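Local coordinates for protein C-type lectin domain family 4, member a4 (Mus musculus, PDB 3VYJ) that probably acts as an immune-cell pattern recognition receptor that binds carbohydrates, mannose among them, with the help of calcium, through the C-type lectin domain held in this chain, at residues 39-44 and 124-129; 98-103 and 115-120; 87-92 and 111-116. One frame throughout, in Å; residues are numbered along the deposited sequence.

Contact 1: residues 39-44 and 124-129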
# COMPACT_ATOMS: atom_id res chain seq x y z
N LEU A 39 3.16 -5.31 -4.22
CA LEU A 39 2.55 -4.12 -3.59
C LEU A 39 3.09 -3.96 -2.19
O LEU A 39 3.44 -4.95 -1.52
CB LEU A 39 1.02 -4.16 -3.60
CG LEU A 39 0.35 -3.90 -4.95
CD1 LEU A 39 -1.12 -4.28 -4.88
CD2 LEU A 39 0.48 -2.46 -5.41
N VAL A 40 3.16 -2.71 -1.73
CA VAL A 40 4.01 -2.38 -0.57
C VAL A 40 3.48 -2.98 0.74
O VAL A 40 2.27 -3.03 0.96
CB VAL A 40 4.26 -0.85 -0.46
CG1 VAL A 40 2.94 -0.08 -0.26
CG2 VAL A 40 5.25 -0.54 0.65
N VAL A 41 4.40 -3.41 1.59
CA VAL A 41 4.10 -3.99 2.88
C VAL A 41 4.72 -3.04 3.92
O VAL A 41 5.93 -2.84 3.93
CB VAL A 41 4.72 -5.42 2.98
CG1 VAL A 41 4.64 -5.94 4.41
CG2 VAL A 41 4.00 -6.39 2.03
N ILE A 42 3.89 -2.43 4.76
CA ILE A 42 4.34 -1.35 5.65
C ILE A 42 4.41 -1.88 7.07
O ILE A 42 3.40 -2.26 7.63
CB ILE A 42 3.38 -0.14 5.57
CG1 ILE A 42 3.38 0.44 4.15
CG2 ILE A 42 3.77 0.92 6.59
CD1 ILE A 42 2.18 1.32 3.83
N HIS A 43 5.61 -1.95 7.63
CA HIS A 43 5.80 -2.51 8.97
C HIS A 43 6.14 -1.52 10.06
O HIS A 43 6.22 -1.90 11.23
CB HIS A 43 6.84 -3.62 8.96
CG HIS A 43 6.29 -4.96 8.52
ND1 HIS A 43 5.28 -5.58 9.18
CD2 HIS A 43 6.63 -5.79 7.46
CE1 HIS A 43 4.99 -6.74 8.56
NE2 HIS A 43 5.82 -6.87 7.51
N SER A 44 6.35 -0.25 9.71
CA SER A 44 6.75 0.73 10.70
C SER A 44 6.34 2.13 10.31
O SER A 44 6.03 2.39 9.14
CB SER A 44 8.28 0.69 10.90
OG SER A 44 8.93 1.14 9.73
N VAL A 124 1.81 1.49 -4.91
CA VAL A 124 3.25 1.52 -4.61
C VAL A 124 3.79 0.09 -4.53
O VAL A 124 3.22 -0.73 -3.78
CB VAL A 124 3.48 2.21 -3.24
CG1 VAL A 124 4.97 2.31 -2.91
CG2 VAL A 124 2.78 3.57 -3.23
N CYS A 125 4.86 -0.20 -5.30
CA CYS A 125 5.56 -1.48 -5.31
C CYS A 125 6.79 -1.38 -4.44
O CYS A 125 7.34 -0.28 -4.26
CB CYS A 125 6.01 -1.87 -6.73
SG CYS A 125 4.74 -1.76 -8.01
N GLN A 126 7.22 -2.52 -3.90
CA GLN A 126 8.50 -2.61 -3.20
C GLN A 126 9.24 -3.89 -3.54
O GLN A 126 8.63 -4.90 -3.90
CB GLN A 126 8.38 -2.47 -1.67
CG GLN A 126 7.92 -3.72 -0.95
CD GLN A 126 7.75 -3.53 0.55
OE1 GLN A 126 7.92 -2.45 1.10
NE2 GLN A 126 7.44 -4.61 1.22
N VAL A 127 10.56 -3.83 -3.41
CA VAL A 127 11.45 -4.94 -3.68
C VAL A 127 12.67 -4.75 -2.77
O VAL A 127 12.98 -3.62 -2.37
CB VAL A 127 11.85 -4.98 -5.17
CG1 VAL A 127 12.75 -3.82 -5.56
CG2 VAL A 127 12.48 -6.33 -5.55
N LYS A 128 13.31 -5.85 -2.39
CA LYS A 128 14.49 -5.81 -1.55
C LYS A 128 15.62 -5.09 -2.28
O LYS A 128 15.84 -5.31 -3.47
CB LYS A 128 14.92 -7.23 -1.21
CG LYS A 128 15.40 -7.41 0.22
CD LYS A 128 14.59 -8.49 0.95
CE LYS A 128 13.09 -8.19 0.97
NZ LYS A 128 12.33 -8.79 2.11
N LYS A 129 16.29 -4.20 -1.57
CA LYS A 129 17.54 -3.63 -2.04
C LYS A 129 18.62 -4.59 -1.56
O LYS A 129 19.30 -5.18 -2.37
CB LYS A 129 17.78 -2.26 -1.40
CG LYS A 129 18.84 -1.38 -2.05
CD LYS A 129 19.03 -0.14 -1.18
CE LYS A 129 20.00 0.87 -1.77
NZ LYS A 129 21.38 0.33 -1.87
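Val40 meets strand 124-128 with each of its side-chain atoms. CB lies 3.5 Å from the carbonyl O of Val124. From there CG1 continues toward the same residue and packs on its aliphatic side, 3.8 Å from Val124 CB. The second branch turns the other way along the strand: chi1 of 61° sets CG2 anti to the backbone N, which brings it to 3.9 Å from CD of Gln126. The two methyls thus reach the residues that flank Cys125 in sequence, Val124 and Gln126. The Gln126 chain reaches back from the strand, extended beyond CG (chi2 -178°), and crosses Val40 at about a right angle before its amide group settles beside Val41, with CD 3.5 Å from Val41 N. Backbone pairing is slight by comparison. Leu39 and Cys125 form an antiparallel non-hydrogen-bonded pair with CA atoms 4.4 Å apart and diverging side chains; next to it, Val40 N gives Val124 O a weak, bent hydrogen bond of 2.9 Å. This short bridge is where strand 38-39 joins the last strand of the C-type lectin fold. Cys125 is tied by a disulfide to Cys32 of helix 25-34, on which Leu39 also packs, while Val40 touches Ile51 of helix 45-53 and Tyr15 of strand 13-19.

Contact 2: residues 98-103 and 115-120. With SO4 (sulfate ion), chain D.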
# COMPACT_ATOMS: atom_id res chain seq x y z
N GLU A 98 -15.19 -4.49 2.79
CA GLU A 98 -14.30 -4.48 1.61
C GLU A 98 -12.91 -4.98 1.97
O GLU A 98 -12.44 -4.77 3.09
CB GLU A 98 -14.28 -3.11 0.92
CG GLU A 98 -15.65 -2.62 0.46
CD GLU A 98 -16.32 -3.50 -0.61
OE1 GLU A 98 -15.62 -4.28 -1.32
OE2 GLU A 98 -17.56 -3.40 -0.77
N ARG A 99 -12.27 -5.66 1.04
CA ARG A 99 -11.08 -6.47 1.35
C ARG A 99 -9.71 -5.85 1.08
O ARG A 99 -8.71 -6.33 1.62
CB ARG A 99 -11.19 -7.84 0.65
CG ARG A 99 -12.44 -8.62 1.10
CD ARG A 99 -12.51 -10.07 0.62
NE ARG A 99 -13.58 -10.77 1.35
CZ ARG A 99 -13.43 -11.34 2.55
NH1 ARG A 99 -12.25 -11.37 3.16
NH2 ARG A 99 -14.46 -11.94 3.13
N CYS A 100 -9.67 -4.81 0.24
CA CYS A 100 -8.42 -4.13 -0.17
C CYS A 100 -8.22 -2.77 0.54
O CYS A 100 -9.10 -2.30 1.23
CB CYS A 100 -8.38 -3.94 -1.70
SG CYS A 100 -7.96 -5.47 -2.58
N VAL A 101 -7.04 -2.17 0.36
CA VAL A 101 -6.56 -1.11 1.26
C VAL A 101 -5.72 -0.13 0.47
O VAL A 101 -4.82 -0.53 -0.25
CB VAL A 101 -5.66 -1.68 2.39
CG1 VAL A 101 -5.21 -0.57 3.35
CG2 VAL A 101 -6.39 -2.77 3.15
N ILE A 102 -6.06 1.15 0.62
CA ILE A 102 -5.29 2.25 0.02
C ILE A 102 -4.74 3.18 1.11
O ILE A 102 -5.36 3.38 2.17
CB ILE A 102 -6.12 3.08 -1.00
CG1 ILE A 102 -7.48 3.52 -0.38
CG2 ILE A 102 -6.30 2.31 -2.30
CD1 ILE A 102 -8.15 4.67 -1.11
N ILE A 103 -3.54 3.71 0.86
CA ILE A 103 -3.04 4.88 1.58
C ILE A 103 -3.65 6.11 0.90
O ILE A 103 -3.57 6.27 -0.32
CB ILE A 103 -1.51 5.04 1.49
CG1 ILE A 103 -0.80 3.74 1.84
CG2 ILE A 103 -1.04 6.12 2.47
CD1 ILE A 103 0.72 3.87 1.82
N ILE A 115 -11.15 -0.50 0.71
CA ILE A 115 -11.97 -0.19 -0.44
C ILE A 115 -12.12 -1.44 -1.30
O ILE A 115 -11.36 -2.42 -1.11
CB ILE A 115 -11.33 0.90 -1.34
CG1 ILE A 115 -9.96 0.44 -1.83
CG2 ILE A 115 -11.26 2.26 -0.62
CD1 ILE A 115 -9.64 0.92 -3.22
N PRO A 116 -13.05 -1.41 -2.27
CA PRO A 116 -13.19 -2.53 -3.20
C PRO A 116 -11.93 -2.78 -4.03
O PRO A 116 -11.35 -1.83 -4.60
CB PRO A 116 -14.37 -2.11 -4.10
CG PRO A 116 -15.18 -1.17 -3.25
CD PRO A 116 -14.19 -0.45 -2.37
N CYS A 117 -11.52 -4.05 -4.10
CA CYS A 117 -10.35 -4.50 -4.84
C CYS A 117 -10.45 -4.16 -6.31
O CYS A 117 -9.43 -4.00 -6.98
CB CYS A 117 -10.15 -6.01 -4.64
SG CYS A 117 -9.78 -6.39 -2.91
N LYS A 118 -11.68 -4.04 -6.78
CA LYS A 118 -12.00 -3.78 -8.19
C LYS A 118 -11.71 -2.33 -8.61
O LYS A 118 -11.47 -2.06 -9.79
CB LYS A 118 -13.49 -4.07 -8.40
CG LYS A 118 -13.87 -4.63 -9.75
CD LYS A 118 -14.55 -3.56 -10.60
CE LYS A 118 -15.52 -4.17 -11.60
NZ LYS A 118 -16.37 -3.13 -12.24
N ASP A 119 -11.77 -1.41 -7.64
CA ASP A 119 -11.63 0.02 -7.90
C ASP A 119 -10.25 0.32 -8.41
O ASP A 119 -9.29 -0.38 -8.08
CB ASP A 119 -11.89 0.84 -6.64
CG ASP A 119 -13.36 0.84 -6.21
OD1 ASP A 119 -14.19 0.19 -6.90
OD2 ASP A 119 -13.68 1.48 -5.19
N GLU A 120 -10.15 1.36 -9.23
CA GLU A 120 -8.92 1.65 -9.93
C GLU A 120 -8.20 2.78 -9.23
O GLU A 120 -8.77 3.84 -8.99
CB GLU A 120 -9.22 2.03 -11.37
CG GLU A 120 -9.47 0.83 -12.27
CD GLU A 120 -9.94 1.24 -13.65
OE1 GLU A 120 -10.89 2.05 -13.73
OE2 GLU A 120 -9.36 0.77 -14.64
S SO4 D . -14.26 -6.07 -4.98
O1 SO4 D . -13.21 -5.99 -3.94
O2 SO4 D . -14.10 -4.94 -5.93
O3 SO4 D . -14.11 -7.37 -5.70
O4 SO4 D . -15.59 -5.96 -4.34
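Cys100 and Cys117 are joined directly, SG to SG at 2.1 Å, with a chi3 of 101° that makes the disulfide right-handed. Each sulfur stands anti to its own carbonyl carbon (chi1 -77° for Cys100, -64° for Cys117), a setting that lets the two meet between the segments. Next to the bridge, Cys100 and Ile115 form an antiparallel hydrogen-bonded pair. Ile115 N reaches Cys100 O at 2.8 Å, whereas the return bond, Cys100 N to Ile115 O, is longer at 3.2 Å. On one flank of this pair, Ile102 and Ile115 cross at about a right angle, CG2 of Ile102 touching CD1 of Ile115 at 3.7 Å. On the other, Glu98 bends at chi2 and lays its chain against the proline ring, its CD 3.7 Å from Pro116 CG. Beyond this shell, a type I turn from Pro116 to Asp119, closed by Asp119 N to Pro116 O at 3.1 Å, contains Cys117 and places it opposite Cys100. Arg71 binds Glu98 O, Asp96 accepts from Glu98 N, and the guanidinium of Arg99 is held by the carbonyls of Asp67 and Gly69. A sulfate, probably from the crystallisation liquor, takes a hydrogen bond from Cys117 N to its O1 at 2.6 Å. The disulfide and the strand pair fix the backbone near Glu98, a known calcium ligand, while its side chain has turned onto the proline, consistent with a site that carries no calcium in this model.

Contact 3: residues 87-92 and 111-116. With SO4 (sulfate ion), chain B.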
# COMPACT_ATOMS: atom_id res chain seq x y z
N PHE A 87 -2.04 2.15 10.38
CA PHE A 87 -2.29 3.57 10.13
C PHE A 87 -3.68 3.83 9.54
O PHE A 87 -3.91 4.74 8.74
CB PHE A 87 -1.17 4.17 9.25
CG PHE A 87 0.19 4.04 9.88
CD1 PHE A 87 0.59 4.91 10.89
CD2 PHE A 87 1.04 3.00 9.51
CE1 PHE A 87 1.83 4.75 11.50
CE2 PHE A 87 2.27 2.84 10.12
CZ PHE A 87 2.66 3.71 11.13
N TRP A 88 -4.62 3.01 9.99
CA TRP A 88 -6.02 3.15 9.63
C TRP A 88 -6.57 4.52 9.95
O TRP A 88 -6.45 4.97 11.09
CB TRP A 88 -6.83 2.10 10.39
CG TRP A 88 -6.54 0.66 10.00
CD1 TRP A 88 -5.95 -0.33 10.79
CD2 TRP A 88 -6.86 0.00 8.73
NE1 TRP A 88 -5.88 -1.53 10.10
CE2 TRP A 88 -6.41 -1.39 8.85
CE3 TRP A 88 -7.47 0.41 7.54
CZ2 TRP A 88 -6.57 -2.31 7.82
CZ3 TRP A 88 -7.61 -0.52 6.51
CH2 TRP A 88 -7.18 -1.85 6.65
N HIS A 89 -7.20 5.19 8.98
CA HIS A 89 -8.01 6.38 9.29
C HIS A 89 -9.05 6.00 10.32
O HIS A 89 -9.37 4.81 10.47
CB HIS A 89 -8.67 6.96 8.04
CG HIS A 89 -7.72 7.70 7.12
ND1 HIS A 89 -6.94 8.73 7.55
CD2 HIS A 89 -7.45 7.55 5.76
CE1 HIS A 89 -6.21 9.19 6.52
NE2 HIS A 89 -6.51 8.47 5.43
N LYS A 90 -9.55 6.97 11.07
CA LYS A 90 -10.51 6.70 12.14
C LYS A 90 -11.78 6.08 11.58
O LYS A 90 -12.31 6.54 10.56
CB LYS A 90 -10.83 7.97 12.93
CG LYS A 90 -9.74 8.36 13.92
CD LYS A 90 -9.97 9.75 14.51
CE LYS A 90 -8.91 10.06 15.57
NZ LYS A 90 -8.96 11.48 15.98
N GLY A 91 -12.25 5.01 12.23
CA GLY A 91 -13.42 4.28 11.76
C GLY A 91 -13.10 3.21 10.73
O GLY A 91 -13.92 2.33 10.46
N GLU A 92 -11.89 3.26 10.17
CA GLU A 92 -11.41 2.23 9.25
C GLU A 92 -10.82 1.07 10.05
O GLU A 92 -10.21 1.30 11.09
CB GLU A 92 -10.37 2.81 8.30
CG GLU A 92 -10.91 3.94 7.45
CD GLU A 92 -12.04 3.47 6.56
OE1 GLU A 92 -11.77 2.68 5.64
OE2 GLU A 92 -13.19 3.87 6.78
N GLY A 111 -3.27 8.13 5.90
CA GLY A 111 -3.66 6.90 6.58
C GLY A 111 -4.21 5.91 5.58
O GLY A 111 -4.13 6.14 4.36
N TRP A 112 -4.81 4.83 6.09
CA TRP A 112 -5.39 3.77 5.25
C TRP A 112 -6.88 3.73 5.30
O TRP A 112 -7.49 3.93 6.35
CB TRP A 112 -4.88 2.40 5.68
CG TRP A 112 -3.39 2.26 5.89
CD1 TRP A 112 -2.36 3.09 5.43
CD2 TRP A 112 -2.71 1.15 6.59
NE1 TRP A 112 -1.13 2.60 5.81
CE2 TRP A 112 -1.27 1.43 6.50
CE3 TRP A 112 -3.14 -0.01 7.26
CZ2 TRP A 112 -0.33 0.58 7.06
CZ3 TRP A 112 -2.17 -0.85 7.81
CH2 TRP A 112 -0.81 -0.56 7.72
N ASN A 113 -7.47 3.38 4.15
CA ASN A 113 -8.89 3.09 3.98
C ASN A 113 -9.06 1.74 3.29
O ASN A 113 -8.30 1.39 2.38
CB ASN A 113 -9.55 4.16 3.10
CG ASN A 113 -10.02 5.38 3.88
OD1 ASN A 113 -9.70 5.56 5.05
ND2 ASN A 113 -10.79 6.23 3.22
N ASP A 114 -10.06 0.97 3.72
CA ASP A 114 -10.38 -0.27 3.01
C ASP A 114 -11.33 0.09 1.89
O ASP A 114 -12.18 0.96 2.07
CB ASP A 114 -10.94 -1.34 3.97
CG ASP A 114 -12.35 -1.01 4.44
OD1 ASP A 114 -12.52 -0.36 5.49
OD2 ASP A 114 -13.29 -1.36 3.70
N ILE A 115 -11.15 -0.50 0.71
CA ILE A 115 -11.97 -0.19 -0.44
C ILE A 115 -12.12 -1.44 -1.30
O ILE A 115 -11.36 -2.42 -1.11
CB ILE A 115 -11.33 0.90 -1.34
CG1 ILE A 115 -9.96 0.44 -1.83
CG2 ILE A 115 -11.26 2.26 -0.62
CD1 ILE A 115 -9.64 0.92 -3.22
N PRO A 116 -13.05 -1.41 -2.27
CA PRO A 116 -13.19 -2.53 -3.20
C PRO A 116 -11.93 -2.78 -4.03
O PRO A 116 -11.35 -1.83 -4.60
CB PRO A 116 -14.37 -2.11 -4.10
CG PRO A 116 -15.18 -1.17 -3.25
CD PRO A 116 -14.19 -0.45 -2.37
S SO4 B . -7.40 9.95 10.74
O1 SO4 B . -7.50 11.01 9.71
O2 SO4 B . -7.04 10.49 12.07
O3 SO4 B . -8.72 9.28 10.82
O4 SO4 B . -6.34 9.00 10.32
O HOH W 1 -14.42 0.88 6.80
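Phe87 and Trp112 meet in an offset edge-to-face arrangement, the phenyl edge directed at the indole with planes 72° apart and CD2 of Phe87 3.7 Å from Trp112 CZ2. Phe87 CB also lies over the same indole, in a CH-pi contact 4.0 Å from the centroid of the five-membered ring. Trp112 then plays the opposite part toward Trp88: here its own edge is presented, CE3 standing 3.9 Å above the Trp88 ring with planes at 78°. The three rings thus form an aromatic cluster. The backbones run alongside it, Trp112 N bonding to Phe87 O and His89 N to Trp112 O, the latter at 2.9 Å. Farther along, three of the five known calcium ligands of this C-type lectin domain, Glu92, Asn113 and Asp114, meet with no metal in this model. Glu92 opens the EPN motif (Glu92, Pro93, Asn94), associated in the family with mannose-type binding and probably so here; Trp112, Asn113 and Asp114 make up the WND motif. A type II turn from His89 to Glu92 swings Glu92 back over the strand, and the bend at its chi2 lets OE1 accept from Asp114 N at 3.1 Å, nearly along the C-O axis. The Glu92 and Asp114 carboxylate planes are nearly parallel, 10° apart, with OE1 and OD1 at 3.1 Å; such closeness of like charges would probably favour a bound cation. A water donates to Asp114 OD1 and, weakly, to Glu92 OE2. His89 turns one ring face to Gly111 CA, 3.6 Å from the ring centroid, and its edge to the steeply inclined Asn113 amide. From that ring, ND1 donates to sulfate O4 at 2.8 Å, and NE2 to Asn104 O.

How the contacts relate
All three contacts reach one sheet. Contacts 2 and 3 share Ile115 and Pro116, lie with centres about 10 Å apart on adjoining strands, and are joined by a probable hydrogen bond from Ile102 N to Asn113 O at 2.9 Å. Glu98, a calcium ligand in another structure of the protein, nears Asp114 by its CB, 3.4 Å from Asp114 OD2, while its carboxylate is turned away from Glu92 and Asp114 in this model. Contact 1 lies away from that site, its centre about 17 Å from contact 2 and 18 Å from contact 3, and its segments enclose both others in sequence. Ile42 still bridges the core: its CD1 touches Ile103 CD1 at 3.6 Å, and its CB lies 4.1 Å from Trp112 CZ2.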